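Local coordinates for putative calcium binding protein (Streptomyces coelicolor, PDB 3AKB), which binds calcium ions through EF-hand loops and probably takes part in calcium-mediated regulation in Streptomyces, at residues 19-23 and 24-28; 37-40 and 41-45; 113-117 and 118-122; 127-130 and 131-135. The protein carries 2 engineered substitutions. One frame throughout, in Å; residues are numbered along the deposited sequence. Where two conformers were deposited one is given.

In the fold
Four local contacts follow one another along the chain; none nests in or crosses another. Contact 1 closes the first calcium loop, where strand 20-21, paired with strand 72-73, runs into helix 23-37. At the far end of that helix, contact 2 makes the turn into helix 44-64. Contact 3 repeats the theme of contact 1, leading a calcium loop into helix 117-126, and contact 4 turns that helix into helix 131-141. Phe-37 of contact 2 packs on Asp-119 and Arg-122 of contact 3, tying the two halves of the chain, while Ala-121 of contact 3 meets Ala-134 of contact 4. Contacts 1 and 3 lie on opposite sides of the chain's centre.

Contact 1: 19-23 and 24-28; sequences GHIDR and SDFSG. With CA (calcium ion), chain H; CA (calcium ion), chain E.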
ATOM      1  N   GLY A  19      -6.584 -14.007  -6.966  1.00 11.85           N
ATOM      2  CA  GLY A  19      -7.901 -13.538  -7.420  1.00 11.21           C
ATOM      3  C   GLY A  19      -8.863 -13.039  -6.371  1.00 10.80           C
ATOM      4  O   GLY A  19      -9.977 -12.596  -6.676  1.00 13.07           O
ATOM      5  N   HIS A  20      -8.446 -13.105  -5.103  1.00 10.55           N
ATOM      6  CA  HIS A  20      -9.230 -12.486  -4.060  1.00 10.42           C
ATOM      7  C   HIS A  20      -8.287 -11.904  -3.030  1.00 10.12           C
ATOM      8  O   HIS A  20      -7.175 -12.394  -2.876  1.00  9.96           O
ATOM      9  CB  HIS A  20     -10.221 -13.491  -3.430  1.00 11.31           C
ATOM     10  CG  HIS A  20      -9.579 -14.628  -2.692  1.00 10.35           C
ATOM     11  ND1 HIS A  20      -9.446 -15.889  -3.236  1.00 14.09           N
ATOM     12  CD2 HIS A  20      -9.100 -14.711  -1.426  1.00 13.04           C
ATOM     13  CE1 HIS A  20      -8.865 -16.689  -2.354  1.00 13.71           C
ATOM     14  NE2 HIS A  20      -8.668 -16.004  -1.238  1.00 13.61           N
ATOM     15  N   ILE A  21      -8.737 -10.861  -2.347  1.00  9.80           N
ATOM     16  CA  ILE A  21      -7.921 -10.180  -1.338  1.00 10.32           C
ATOM     17  C   ILE A  21      -8.282 -10.746   0.038  1.00 10.30           C
ATOM     18  O   ILE A  21      -9.473 -10.766   0.401  1.00 10.33           O
ATOM     19  CB  ILE A  21      -8.156  -8.663  -1.377  1.00 10.39           C
ATOM     20  CG1 ILE A  21      -7.877  -8.134  -2.799  1.00 10.10           C
ATOM     21  CG2 ILE A  21      -7.253  -7.964  -0.356  1.00 11.13           C
ATOM     22  CD1 ILE A  21      -8.544  -6.819  -3.129  1.00 12.14           C
ATOM     23  N   ASP A  22      -7.253 -11.209   0.760  1.00 10.24           N
ATOM     24  CA  ASP A  22      -7.325 -11.763   2.129  1.00  9.97           C
ATOM     25  C   ASP A  22      -6.457 -10.931   3.063  1.00  9.96           C
ATOM     26  O   ASP A  22      -5.558 -10.209   2.626  1.00  8.83           O
ATOM     27  CB  ASP A  22      -6.625 -13.147   2.213  1.00 11.25           C
ATOM     28  CG  ASP A  22      -7.399 -14.264   1.602  1.00 10.05           C
ATOM     29  OD1 ASP A  22      -8.648 -14.357   1.720  1.00 13.39           O
ATOM     30  OD2 ASP A  22      -6.697 -15.093   0.990  1.00 12.85           O
ATOM     31  N   ARG A  23      -6.659 -11.118   4.369  1.00  9.03           N
ATOM     32  CA  ARG A  23      -5.742 -10.518   5.331  1.00  9.86           C
ATOM     33  C   ARG A  23      -4.319 -10.974   5.012  1.00  9.33           C
ATOM     34  O   ARG A  23      -3.391 -10.209   5.168  1.00  8.99           O
ATOM     35  CB  ARG A  23      -6.104 -10.870   6.770  1.00 10.93           C
ATOM     36  CG  ARG A  23      -5.312 -10.059   7.785  1.00 13.34           C
ATOM     37  CD  ARG A  23      -5.623 -10.503   9.185  1.00 16.08           C
ATOM     38  NE  ARG A  23      -4.926 -11.741   9.491  1.00 14.80           N
ATOM     39  CZ  ARG A  23      -4.792 -12.231  10.715  1.00 13.29           C
ATOM     40  NH1 ARG A  23      -5.340 -11.598  11.759  1.00 14.15           N
ATOM     41  NH2 ARG A  23      -4.135 -13.368  10.871  1.00 11.83           N
ATOM     42  N   SER A  24      -4.167 -12.213   4.552  1.00  9.01           N
ATOM     43  CA  SER A  24      -2.836 -12.775   4.292  1.00  9.22           C
ATOM     44  C   SER A  24      -2.106 -12.052   3.157  1.00  8.36           C
ATOM     45  O   SER A  24      -0.871 -12.026   3.120  1.00  8.75           O
ATOM     46  CB  SER A  24      -2.875 -14.267   4.027  1.00 10.11           C
ATOM     47  OG  SER A  24      -3.661 -14.537   2.899  1.00 11.52           O
ATOM     48  N   ASP A  25      -2.836 -11.435   2.235  1.00  7.91           N
ATOM     49  CA  ASP A  25      -2.169 -10.634   1.193  1.00  8.67           C
ATOM     50  C   ASP A  25      -1.415  -9.486   1.838  1.00  9.29           C
ATOM     51  O   ASP A  25      -0.270  -9.170   1.453  1.00 10.36           O
ATOM     52  CB  ASP A  25      -3.199 -10.056   0.217  1.00  7.64           C
ATOM     53  CG  ASP A  25      -3.699 -11.061  -0.833  1.00  8.13           C
ATOM     54  OD1 ASP A  25      -2.879 -11.676  -1.569  1.00  9.43           O
ATOM     55  OD2 ASP A  25      -4.946 -11.223  -0.929  1.00  9.17           O
ATOM     56  N   PHE A  26      -2.064  -8.866   2.825  1.00  9.80           N
ATOM     57  CA  PHE A  26      -1.506  -7.710   3.557  1.00 10.63           C
ATOM     58  C   PHE A  26      -0.374  -8.116   4.497  1.00 11.25           C
ATOM     59  O   PHE A  26       0.664  -7.451   4.527  1.00 11.47           O
ATOM     60  CB  PHE A  26      -2.621  -6.993   4.316  1.00 11.15           C
ATOM     61  CG  PHE A  26      -3.525  -6.180   3.432  1.00 10.63           C
ATOM     62  CD1 PHE A  26      -3.293  -4.810   3.259  1.00 13.66           C
ATOM     63  CD2 PHE A  26      -4.628  -6.767   2.794  1.00 12.03           C
ATOM     64  CE1 PHE A  26      -4.118  -4.045   2.450  1.00 13.56           C
ATOM     65  CE2 PHE A  26      -5.443  -5.989   1.979  1.00 14.83           C
ATOM     66  CZ  PHE A  26      -5.176  -4.633   1.807  1.00 12.50           C
ATOM     67  N   SER A  27      -0.563  -9.193   5.263  1.00 11.04           N
ATOM     68  CA  SER A  27       0.512  -9.651   6.129  0.50 10.81           C
ATOM     69  C   SER A  27       1.705 -10.129   5.308  1.00 10.38           C
ATOM     70  O   SER A  27       2.826  -9.941   5.733  1.00  9.74           O
ATOM     71  CB  SER A  27       0.048 -10.716   7.119  0.50 11.39           C
ATOM     72  OG  SER A  27      -0.411 -11.874   6.455  0.50 11.50           O
ATOM     73  N   GLY A  28       1.455 -10.715   4.135  1.00  9.84           N
ATOM     74  CA  GLY A  28       2.540 -11.170   3.265  1.00 10.92           C
ATOM     75  C   GLY A  28       3.356  -9.988   2.731  1.00 10.54           C
ATOM     76  O   GLY A  28       4.595 -10.087   2.585  1.00 12.17           O
TER
HETATM   77 CA    CA H 174      -7.856 -16.790   0.385  1.00  8.57          CA
HETATM   78 CA    CA E 171      -4.884 -12.924  -2.669  1.00  9.00          CA
HETATM   79  O   HOH W   1      -5.623 -16.375   3.625  1.00 18.04           O
HETATM   80  O   HOH W   2      -4.885 -14.464  -0.882  1.00  9.91           O
HETATM   81  O   HOH W   3      -2.707 -12.719   7.845  1.00 25.45           O
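Asp-25 reaches back from the first turn of helix 23-37 to the backbone of His-20, Ile-21 and Asp-22, and its side chain shows how a single carboxylate can join a loop to a helix. Its CB lies 3.4 Å from Asp-22 O, the carbonyl that also accepts the N-H of Asp-25. From there CG stands anti to the carbonyl carbon (chi1 -79°), which brings both oxygens round to the calcium ion. OD1 binds the metal at 2.6 Å, and OD2 binds it from the other branch. OD2 does a second job: on its anti side it accepts the N-H of Asp-22 at 2.9 Å in a nearly straight bond (163°).

This is the closing position of an EF-hand loop, filled by a bidentate aspartate. His-20 O is another ligand of the same ion, and Asp-14, Asp-16 and Asn-18 complete the protein's share. A water on this calcium donates to Asp-22 OD2 at 2.7 Å. That carboxylate in turn grips a second calcium ion at 2.1 Å through OD2, next to His-20 NE2, which binds the same ion at 2.0 Å; Asp-22 is thus a link between the two metal sites. Toward helix 44-64, the CG2 methyl of Ile-21 meets the edge of the Phe-26 ring at CE2 (3.6 Å), and both side chains rest on Trp-57 of that helix.

Contact 2: 37-40 and 41-45; sequences FGVA and ARSDR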
ATOM      1  N   PHE A  37      14.289  -4.960   4.107  1.00  9.72           N
ATOM      2  CA  PHE A  37      15.057  -4.036   4.952  1.00  9.27           C
ATOM      3  C   PHE A  37      15.764  -4.703   6.145  1.00  9.98           C
ATOM      4  O   PHE A  37      16.449  -4.032   6.912  1.00 11.46           O
ATOM      5  CB  PHE A  37      14.156  -2.894   5.393  1.00  9.09           C
ATOM      6  CG  PHE A  37      13.864  -1.944   4.285  1.00  8.83           C
ATOM      7  CD1 PHE A  37      14.784  -0.944   3.961  1.00  9.80           C
ATOM      8  CD2 PHE A  37      12.723  -2.104   3.499  1.00  9.48           C
ATOM      9  CE1 PHE A  37      14.520  -0.093   2.888  1.00  9.84           C
ATOM     10  CE2 PHE A  37      12.468  -1.266   2.410  1.00  9.19           C
ATOM     11  CZ  PHE A  37      13.353  -0.260   2.111  1.00 10.03           C
ATOM     12  N   GLY A  38      15.598  -6.010   6.298  1.00  9.73           N
ATOM     13  CA  GLY A  38      16.254  -6.706   7.417  1.00 10.21           C
ATOM     14  C   GLY A  38      15.771  -6.277   8.784  1.00 10.98           C
ATOM     15  O   GLY A  38      16.543  -6.303   9.780  1.00 12.35           O
ATOM     16  N   VAL A  39      14.496  -5.915   8.847  1.00  9.80           N
ATOM     17  CA  VAL A  39      13.851  -5.498  10.092  1.00  9.65           C
ATOM     18  C   VAL A  39      13.072  -6.687  10.650  1.00  9.78           C
ATOM     19  O   VAL A  39      12.278  -7.299   9.938  1.00 10.64           O
ATOM     20  CB  VAL A  39      12.933  -4.276   9.880  1.00  9.48           C
ATOM     21  CG1 VAL A  39      12.148  -3.944  11.146  1.00 10.24           C
ATOM     22  CG2 VAL A  39      13.753  -3.095   9.404  1.00 10.22           C
ATOM     23  N   ALA A  40      13.343  -7.037  11.904  1.00  9.64           N
ATOM     24  CA  ALA A  40      12.730  -8.227  12.510  1.00  9.37           C
ATOM     25  C   ALA A  40      11.239  -8.075  12.754  1.00  9.11           C
ATOM     26  O   ALA A  40      10.766  -7.022  13.188  1.00  9.77           O
ATOM     27  CB  ALA A  40      13.432  -8.588  13.826  1.00 10.45           C
ATOM     28  N   ALA A  41      10.503  -9.159  12.517  1.00 10.10           N
ATOM     29  CA  ALA A  41       9.079  -9.156  12.758  1.00  9.52           C
ATOM     30  C   ALA A  41       8.737  -8.759  14.195  1.00  8.97           C
ATOM     31  O   ALA A  41       7.777  -8.052  14.409  1.00 10.52           O
ATOM     32  CB  ALA A  41       8.477 -10.510  12.414  1.00  9.86           C
ATOM     33  N   ARG A  42       9.548  -9.237  15.151  1.00  9.25           N
ATOM     34  CA  ARG A  42       9.288  -9.047  16.564  1.00  9.97           C
ATOM     35  C   ARG A  42       9.752  -7.697  17.099  1.00 10.62           C
ATOM     36  O   ARG A  42       9.431  -7.370  18.235  1.00 11.89           O
ATOM     37  CB  ARG A  42       9.908 -10.196  17.388  1.00 10.70           C
ATOM     38  CG  ARG A  42       9.120 -11.485  17.169  1.00 12.55           C
ATOM     39  CD  ARG A  42       9.676 -12.689  17.892  1.00 16.32           C
ATOM     40  NE  ARG A  42       8.829 -13.836  17.588  1.00 15.76           N
ATOM     41  CZ  ARG A  42       8.689 -14.908  18.369  1.00 17.76           C
ATOM     42  NH1 ARG A  42       9.325 -14.976  19.532  1.00 17.87           N
ATOM     43  NH2 ARG A  42       7.868 -15.892  17.988  1.00 17.45           N
ATOM     44  N   SER A  43      10.462  -6.919  16.275  1.00 10.08           N
ATOM     45  CA  SER A  43      10.941  -5.588  16.684  1.00 10.03           C
ATOM     46  C   SER A  43       9.789  -4.593  16.816  1.00  9.95           C
ATOM     47  O   SER A  43       8.674  -4.821  16.350  1.00  9.66           O
ATOM     48  CB  SER A  43      11.957  -5.056  15.668  1.00 10.22           C
ATOM     49  OG  SER A  43      11.287  -4.684  14.469  1.00 11.21           O
ATOM     50  N   ASP A  44      10.037  -3.456  17.448  1.00  9.62           N
ATOM     51  CA  ASP A  44       8.999  -2.435  17.530  1.00 10.57           C
ATOM     52  C   ASP A  44       8.491  -2.051  16.138  1.00  9.45           C
ATOM     53  O   ASP A  44       7.284  -1.975  15.908  1.00  9.14           O
ATOM     54  CB  ASP A  44       9.519  -1.186  18.227  1.00 10.70           C
ATOM     55  CG  ASP A  44       9.826  -1.418  19.660  1.00 14.00           C
ATOM     56  OD1 ASP A  44       8.996  -1.996  20.378  1.00 18.39           O
ATOM     57  OD2 ASP A  44      10.897  -0.972  20.091  1.00 12.70           O
ATOM     58  N   ARG A  45       9.419  -1.816  15.205  1.00  9.83           N
ATOM     59  CA  ARG A  45       8.997  -1.377  13.857  1.00  8.59           C
ATOM     60  C   ARG A  45       8.280  -2.485  13.106  1.00  8.44           C
ATOM     61  O   ARG A  45       7.361  -2.218  12.317  1.00  7.29           O
ATOM     62  CB  ARG A  45      10.208  -0.899  13.046  1.00  8.51           C
ATOM     63  CG  ARG A  45      10.660   0.533  13.408  1.00  8.23           C
ATOM     64  CD  ARG A  45      11.766   1.010  12.482  1.00  9.50           C
ATOM     65  NE  ARG A  45      12.998   0.248  12.716  1.00  9.83           N
ATOM     66  CZ  ARG A  45      13.972   0.058  11.820  1.00 10.01           C
ATOM     67  NH1 ARG A  45      13.908   0.568  10.583  1.00  9.66           N
ATOM     68  NH2 ARG A  45      15.027  -0.654  12.164  1.00 13.23           N
TER
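Ala-41 follows Ala-40 into a type I beta turn that ends at Ser-43, an example of a tight corner that finishes as a helix cap. Ala-41 and Arg-42 fill the two middle positions of the turn, their side chains pointing away from the preceding residues. Ser-43 closes it twice over, since both of its donors go to the same acceptor: the backbone N-H reaches Ala-40 O at 3.1 Å from above the carbonyl plane, while OG donates at 2.7 Å within that plane. The hydroxyl can do so because chi1 of 72° sets it between its own backbone N and carbonyl carbon. From there OG also accepts from Gly-46 N, capping the start of helix 44-64, and touches Val-39 CG1 at 3.5 Å. With an alanine here, Gly-46 N is likely to lose its cap, and the turn would be held by the single backbone bond to Ala-40 O. Two residues on, Arg-45 sends its CB to within 4.1 Å of Val-39 CG1. Its chain then bends at chi3 (-68°) and brings one guanidinium face under Val-39 CG2, 4.0 Å from CZ, while NH1 bonds to Gly-105 O of helix 89-107. One serine hydroxyl, acting as donor and acceptor at once, thus satisfies both the turn and the helix end.

Contact 3: 113-117 and 118-122; sequences GAVTV and ADTAR. With CA (calcium ion), chain C.
Asp-119 turns its carboxylate to Thr-116 and not to the metal, although it stands where an EF-hand loop normally supplies its last calcium ligand. Its OD2 is 6.5 Å from the calcium ion, whereas Ala-114 O binds that ion at 2.3 Å, alongside two waters and Asp-108, Asp-110 and Asp-112. OD2 instead receives a hydrogen bond at 2.7 Å from a water that also accepts from Thr-116 N. Thr-116 is the N-cap, and its OG1 accepts the N-H of Asp-119 at 3.0 Å. On the far branch, OD1 takes Arg-122 NH1 at 2.9 Å in a salt bridge that arrives from above the carboxylate plane. Were an alanine to stand here, Arg-122 NH1 would probably lose its mate, though Glu-36 would still hold NE, and the bridging water would be set free to shift. Deeper in, Thr-120 places OG1 anti to its carbonyl carbon (chi1 -61°), where it donates to Thr-116 O at 2.9 Å beside the N-H of the same residue. Val-115 CG1 packs across that hydroxyl at 3.6 Å. With the carboxylate spent on the helix start, two waters take places in the calcium's shell, probably a weaker grip than a bidentate acid gives.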
ATOM      1  N   GLY A 113      14.635   9.751  10.445  1.00 13.81           N
ATOM      2  CA  GLY A 113      13.247  10.122  10.154  1.00 14.25           C
ATOM      3  C   GLY A 113      12.930  10.419   8.702  1.00 13.85           C
ATOM      4  O   GLY A 113      11.827  10.873   8.377  1.00 14.97           O
ATOM      5  N   ALA A 114      13.906  10.183   7.827  1.00 12.32           N
ATOM      6  CA  ALA A 114      13.740  10.422   6.410  1.00 11.12           C
ATOM      7  C   ALA A 114      14.033   9.171   5.596  1.00 10.36           C
ATOM      8  O   ALA A 114      14.773   8.304   6.025  1.00 10.17           O
ATOM      9  CB  ALA A 114      14.609  11.566   5.971  1.00 10.88           C
ATOM     10  N   VAL A 115      13.428   9.087   4.417  1.00 10.01           N
ATOM     11  CA  VAL A 115      13.571   7.918   3.560  1.00  9.43           C
ATOM     12  C   VAL A 115      14.014   8.409   2.173  1.00  9.00           C
ATOM     13  O   VAL A 115      13.440   9.359   1.636  1.00  9.93           O
ATOM     14  CB  VAL A 115      12.231   7.155   3.439  1.00  8.91           C
ATOM     15  CG1 VAL A 115      12.326   6.026   2.433  1.00 10.89           C
ATOM     16  CG2 VAL A 115      11.826   6.635   4.792  1.00 10.58           C
ATOM     17  N   THR A 116      15.028   7.764   1.617  1.00  9.45           N
ATOM     18  CA  THR A 116      15.491   8.139   0.272  1.00  9.49           C
ATOM     19  C   THR A 116      14.548   7.659  -0.837  1.00 10.07           C
ATOM     20  O   THR A 116      13.791   6.701  -0.674  1.00 10.27           O
ATOM     21  CB  THR A 116      16.896   7.584  -0.016  1.00  9.13           C
ATOM     22  OG1 THR A 116      16.831   6.158  -0.061  1.00 11.42           O
ATOM     23  CG2 THR A 116      17.899   7.996   1.073  1.00 10.26           C
ATOM     24  N   VAL A 117      14.646   8.305  -1.997  1.00 10.30           N
ATOM     25  CA  VAL A 117      13.996   7.792  -3.205  1.00 10.55           C
ATOM     26  C   VAL A 117      14.411   6.319  -3.508  1.00 10.90           C
ATOM     27  O   VAL A 117      13.561   5.472  -3.846  1.00 10.50           O
ATOM     28  CB  VAL A 117      14.312   8.731  -4.409  1.00 11.33           C
ATOM     29  CG1 VAL A 117      13.897   8.079  -5.736  1.00 10.45           C
ATOM     30  CG2 VAL A 117      13.577  10.044  -4.245  1.00 11.86           C
ATOM     31  N   ALA A 118      15.693   6.007  -3.389  1.00 10.72           N
ATOM     32  CA  ALA A 118      16.177   4.647  -3.680  1.00  9.94           C
ATOM     33  C   ALA A 118      15.509   3.611  -2.757  1.00  9.73           C
ATOM     34  O   ALA A 118      15.146   2.518  -3.169  1.00  9.77           O
ATOM     35  CB  ALA A 118      17.701   4.582  -3.564  1.00 11.28           C
ATOM     36  N   ASP A 119      15.346   3.973  -1.483  1.00  8.90           N
ATOM     37  CA  ASP A 119      14.728   3.042  -0.535  1.00  8.96           C
ATOM     38  C   ASP A 119      13.206   2.970  -0.701  1.00  8.55           C
ATOM     39  O   ASP A 119      12.595   1.938  -0.432  1.00  7.58           O
ATOM     40  CB  ASP A 119      15.161   3.388   0.893  1.00  8.91           C
ATOM     41  CG  ASP A 119      16.629   3.020   1.147  1.00  9.37           C
ATOM     42  OD1 ASP A 119      17.134   2.098   0.443  1.00 11.11           O
ATOM     43  OD2 ASP A 119      17.308   3.628   2.021  1.00 10.12           O
ATOM     44  N   THR A 120      12.604   4.069  -1.162  1.00  8.55           N
ATOM     45  CA  THR A 120      11.215   4.046  -1.573  1.00  8.83           C
ATOM     46  C   THR A 120      11.003   3.047  -2.718  1.00  8.94           C
ATOM     47  O   THR A 120      10.028   2.282  -2.696  1.00  9.90           O
ATOM     48  CB  THR A 120      10.753   5.443  -1.965  1.00  9.51           C
ATOM     49  OG1 THR A 120      10.889   6.276  -0.809  1.00  9.79           O
ATOM     50  CG2 THR A 120       9.273   5.433  -2.411  1.00  9.41           C
ATOM     51  N   ALA A 121      11.899   3.045  -3.701  1.00  8.77           N
ATOM     52  CA  ALA A 121      11.826   2.067  -4.781  1.00  8.19           C
ATOM     53  C   ALA A 121      11.890   0.622  -4.268  1.00  8.84           C
ATOM     54  O   ALA A 121      11.131  -0.252  -4.732  1.00  9.44           O
ATOM     55  CB  ALA A 121      12.914   2.346  -5.835  1.00  7.81           C
ATOM     56  N   ARG A 122      12.770   0.373  -3.290  1.00  9.70           N
ATOM     57  CA  ARG A 122      12.889  -0.959  -2.666  1.00  9.95           C
ATOM     58  C   ARG A 122      11.587  -1.376  -2.017  1.00 10.13           C
ATOM     59  O   ARG A 122      11.171  -2.529  -2.123  1.00 11.59           O
ATOM     60  CB  ARG A 122      13.986  -0.950  -1.612  1.00  9.89           C
ATOM     61  CG  ARG A 122      15.364  -0.896  -2.211  1.00 11.01           C
ATOM     62  CD  ARG A 122      16.425  -0.683  -1.106  1.00  9.78           C
ATOM     63  NE  ARG A 122      16.483  -1.768  -0.123  1.00 11.23           N
ATOM     64  CZ  ARG A 122      17.149  -1.691   1.026  1.00 12.06           C
ATOM     65  NH1 ARG A 122      17.780  -0.572   1.348  1.00 13.55           N
ATOM     66  NH2 ARG A 122      17.177  -2.722   1.855  1.00 12.59           N
TER
HETATM   67 CA    CA C   2      16.864   7.991   6.848  1.00  9.41          CA
HETATM   68  O   HOH W   4      15.953   5.540   3.323  1.00  8.88           O
HETATM   69  O   HOH W   5      18.068   9.249   5.279  1.00 12.92           O
HETATM   70  O   HOH W   6      17.534   6.214   5.525  1.00 10.59           O

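Contact 4: 127-130 and 131-135; sequences FGVP and EDLAR. With CA (calcium ion), chain K; CA (calcium ion), chain G.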
ATOM      1  N   PHE A 127       6.478  -4.754  -2.571  1.00 10.42           N
ATOM      2  CA  PHE A 127       5.017  -4.804  -2.807  1.00 11.35           C
ATOM      3  C   PHE A 127       4.675  -5.232  -4.231  1.00 11.31           C
ATOM      4  O   PHE A 127       3.533  -5.017  -4.693  1.00 12.66           O
ATOM      5  CB  PHE A 127       4.336  -3.447  -2.503  1.00 11.02           C
ATOM      6  CG  PHE A 127       4.560  -2.957  -1.101  1.00 11.61           C
ATOM      7  CD1 PHE A 127       4.648  -3.867  -0.047  1.00 11.42           C
ATOM      8  CD2 PHE A 127       4.695  -1.604  -0.832  1.00 13.91           C
ATOM      9  CE1 PHE A 127       4.873  -3.416   1.269  1.00 13.70           C
ATOM     10  CE2 PHE A 127       4.925  -1.150   0.460  1.00 13.82           C
ATOM     11  CZ  PHE A 127       5.011  -2.066   1.510  1.00 14.02           C
ATOM     12  N   GLY A 128       5.642  -5.808  -4.940  1.00 11.24           N
ATOM     13  CA  GLY A 128       5.340  -6.421  -6.230  1.00 11.75           C
ATOM     14  C   GLY A 128       5.543  -5.571  -7.473  1.00 11.59           C
ATOM     15  O   GLY A 128       5.288  -6.031  -8.585  1.00 13.51           O
ATOM     16  N   VAL A 129       6.045  -4.357  -7.309  1.00 11.68           N
ATOM     17  CA  VAL A 129       6.262  -3.475  -8.454  1.00 10.96           C
ATOM     18  C   VAL A 129       7.615  -3.811  -9.098  1.00 11.42           C
ATOM     19  O   VAL A 129       8.633  -3.873  -8.407  1.00 10.83           O
ATOM     20  CB  VAL A 129       6.185  -1.982  -8.056  1.00 11.66           C
ATOM     21  CG1 VAL A 129       6.355  -1.062  -9.290  1.00 11.29           C
ATOM     22  CG2 VAL A 129       4.859  -1.672  -7.397  1.00 11.01           C
ATOM     23  N   PRO A 130       7.628  -4.104 -10.417  1.00 10.75           N
ATOM     24  CA  PRO A 130       8.902  -4.396 -11.098  1.00 11.54           C
ATOM     25  C   PRO A 130       9.928  -3.275 -10.895  1.00 11.10           C
ATOM     26  O   PRO A 130       9.566  -2.104 -10.804  1.00  9.84           O
ATOM     27  CB  PRO A 130       8.496  -4.463 -12.569  1.00 12.01           C
ATOM     28  CG  PRO A 130       7.044  -4.829 -12.549  1.00 13.56           C
ATOM     29  CD  PRO A 130       6.475  -4.182 -11.343  1.00 12.19           C
ATOM     30  N   GLU A 131      11.193  -3.659 -10.768  1.00 11.38           N
ATOM     31  CA  GLU A 131      12.267  -2.747 -10.412  1.00 12.00           C
ATOM     32  C   GLU A 131      12.305  -1.448 -11.222  1.00 11.43           C
ATOM     33  O   GLU A 131      12.442  -0.359 -10.658  1.00 11.06           O
ATOM     34  CB  GLU A 131      13.598  -3.479 -10.539  1.00 12.47           C
ATOM     35  CG  GLU A 131      14.750  -2.723 -10.031  1.00 15.94           C
ATOM     36  CD  GLU A 131      16.005  -3.455 -10.313  1.00 18.28           C
ATOM     37  OE1 GLU A 131      16.368  -4.303  -9.479  1.00 16.24           O
ATOM     38  OE2 GLU A 131      16.628  -3.196 -11.369  1.00 22.02           O
ATOM     39  N   ASP A 132      12.188  -1.529 -12.546  1.00 11.13           N
ATOM     40  CA  ASP A 132      12.272  -0.316 -13.383  1.00 12.09           C
ATOM     41  C   ASP A 132      11.103   0.606 -13.087  1.00 12.15           C
ATOM     42  O   ASP A 132      11.275   1.822 -12.918  1.00 13.34           O
ATOM     43  CB  ASP A 132      12.327  -0.676 -14.884  1.00 13.03           C
ATOM     44  CG  ASP A 132      12.554   0.534 -15.776  1.00 15.55           C
ATOM     45  OD1 ASP A 132      13.514   1.293 -15.567  1.00 19.66           O
ATOM     46  OD2 ASP A 132      11.742   0.750 -16.702  1.00 17.99           O
ATOM     47  N   LEU A 133       9.910   0.030 -13.014  1.00 11.52           N
ATOM     48  CA  LEU A 133       8.737   0.835 -12.714  1.00 11.40           C
ATOM     49  C   LEU A 133       8.832   1.455 -11.319  1.00 11.04           C
ATOM     50  O   LEU A 133       8.394   2.602 -11.097  1.00 12.72           O
ATOM     51  CB  LEU A 133       7.467  -0.019 -12.781  1.00 12.17           C
ATOM     52  CG  LEU A 133       6.241   0.795 -13.160  1.00 16.99           C
ATOM     53  CD1 LEU A 133       6.323   1.211 -14.653  1.00 20.06           C
ATOM     54  CD2 LEU A 133       4.955   0.026 -12.867  1.00 19.39           C
ATOM     55  N   ALA A 134       9.364   0.686 -10.371  1.00 11.68           N
ATOM     56  CA  ALA A 134       9.482   1.155  -8.996  1.00 11.24           C
ATOM     57  C   ALA A 134      10.408   2.348  -8.894  1.00 11.86           C
ATOM     58  O   ALA A 134      10.167   3.244  -8.094  1.00 11.74           O
ATOM     59  CB  ALA A 134       9.959   0.016  -8.110  1.00 10.31           C
ATOM     60  N   ARG A 135      11.480   2.366  -9.683  1.00 11.77           N
ATOM     61  CA  ARG A 135      12.360   3.538  -9.716  1.00 13.38           C
ATOM     62  C   ARG A 135      11.613   4.769 -10.222  1.00 12.93           C
ATOM     63  O   ARG A 135      11.739   5.865  -9.671  1.00 12.98           O
ATOM     64  CB  ARG A 135      13.577   3.269 -10.597  1.00 12.94           C
ATOM     65  CG  ARG A 135      14.565   2.267 -10.023  1.00 15.46           C
ATOM     66  CD  ARG A 135      15.871   2.205 -10.832  1.00 15.67           C
ATOM     67  NE  ARG A 135      15.703   1.684 -12.186  1.00 19.91           N
ATOM     68  CZ  ARG A 135      15.961   0.429 -12.557  1.00 19.76           C
ATOM     69  NH1 ARG A 135      16.426  -0.453 -11.680  1.00 17.94           N
ATOM     70  NH2 ARG A 135      15.777   0.060 -13.825  1.00 19.67           N
TER
HETATM   71 CA    CA K 177      17.959  -5.431 -10.370  1.00 16.93          CA
HETATM   72 CA    CA G 173      12.691   2.221 -17.814  1.00 14.45          CA
HETATM   73  O   HOH W   7      12.620   3.916 -16.521  1.00 30.86           O
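Val-129 lays its CG1 methyl against the first turn of helix 131-141, and this side of the contact is its compact one. CG1 is anti to the backbone N (chi1 -178°), a placement that carries it between Leu-133 CB at 3.8 Å and Ala-134 CB at 3.9 Å. Just beside it, Pro-130 O takes the N-H of Ala-134 at 2.8 Å, nearly head-on (C=O...N angle 166°). Ala-134 is buried, its methyl also touching Leu-124 and Thr-125 of the preceding helix.

The outward side is looser and belongs to charge. Arg-135 spreads its guanidinium between two acids of its own turn: NH1 meets Glu-131 OE2 at 2.8 Å with the acceptor in the guanidinium plane, and NH2 meets Asp-132 OD1 at 3.1 Å from a more tilted direction. Each acid also binds a calcium ion with both oxygens, more closely through Glu-131 OE1 and Asp-132 OD2, each at 2.1 Å; the other oxygen of each is shared with Arg-135. Gly-128 ends helix 117-126 in a Schellman motif and Pro-130 sits at the N-cap of the next helix, an arrangement that suits the short linker leading from one EF-hand to the entering helix of the next.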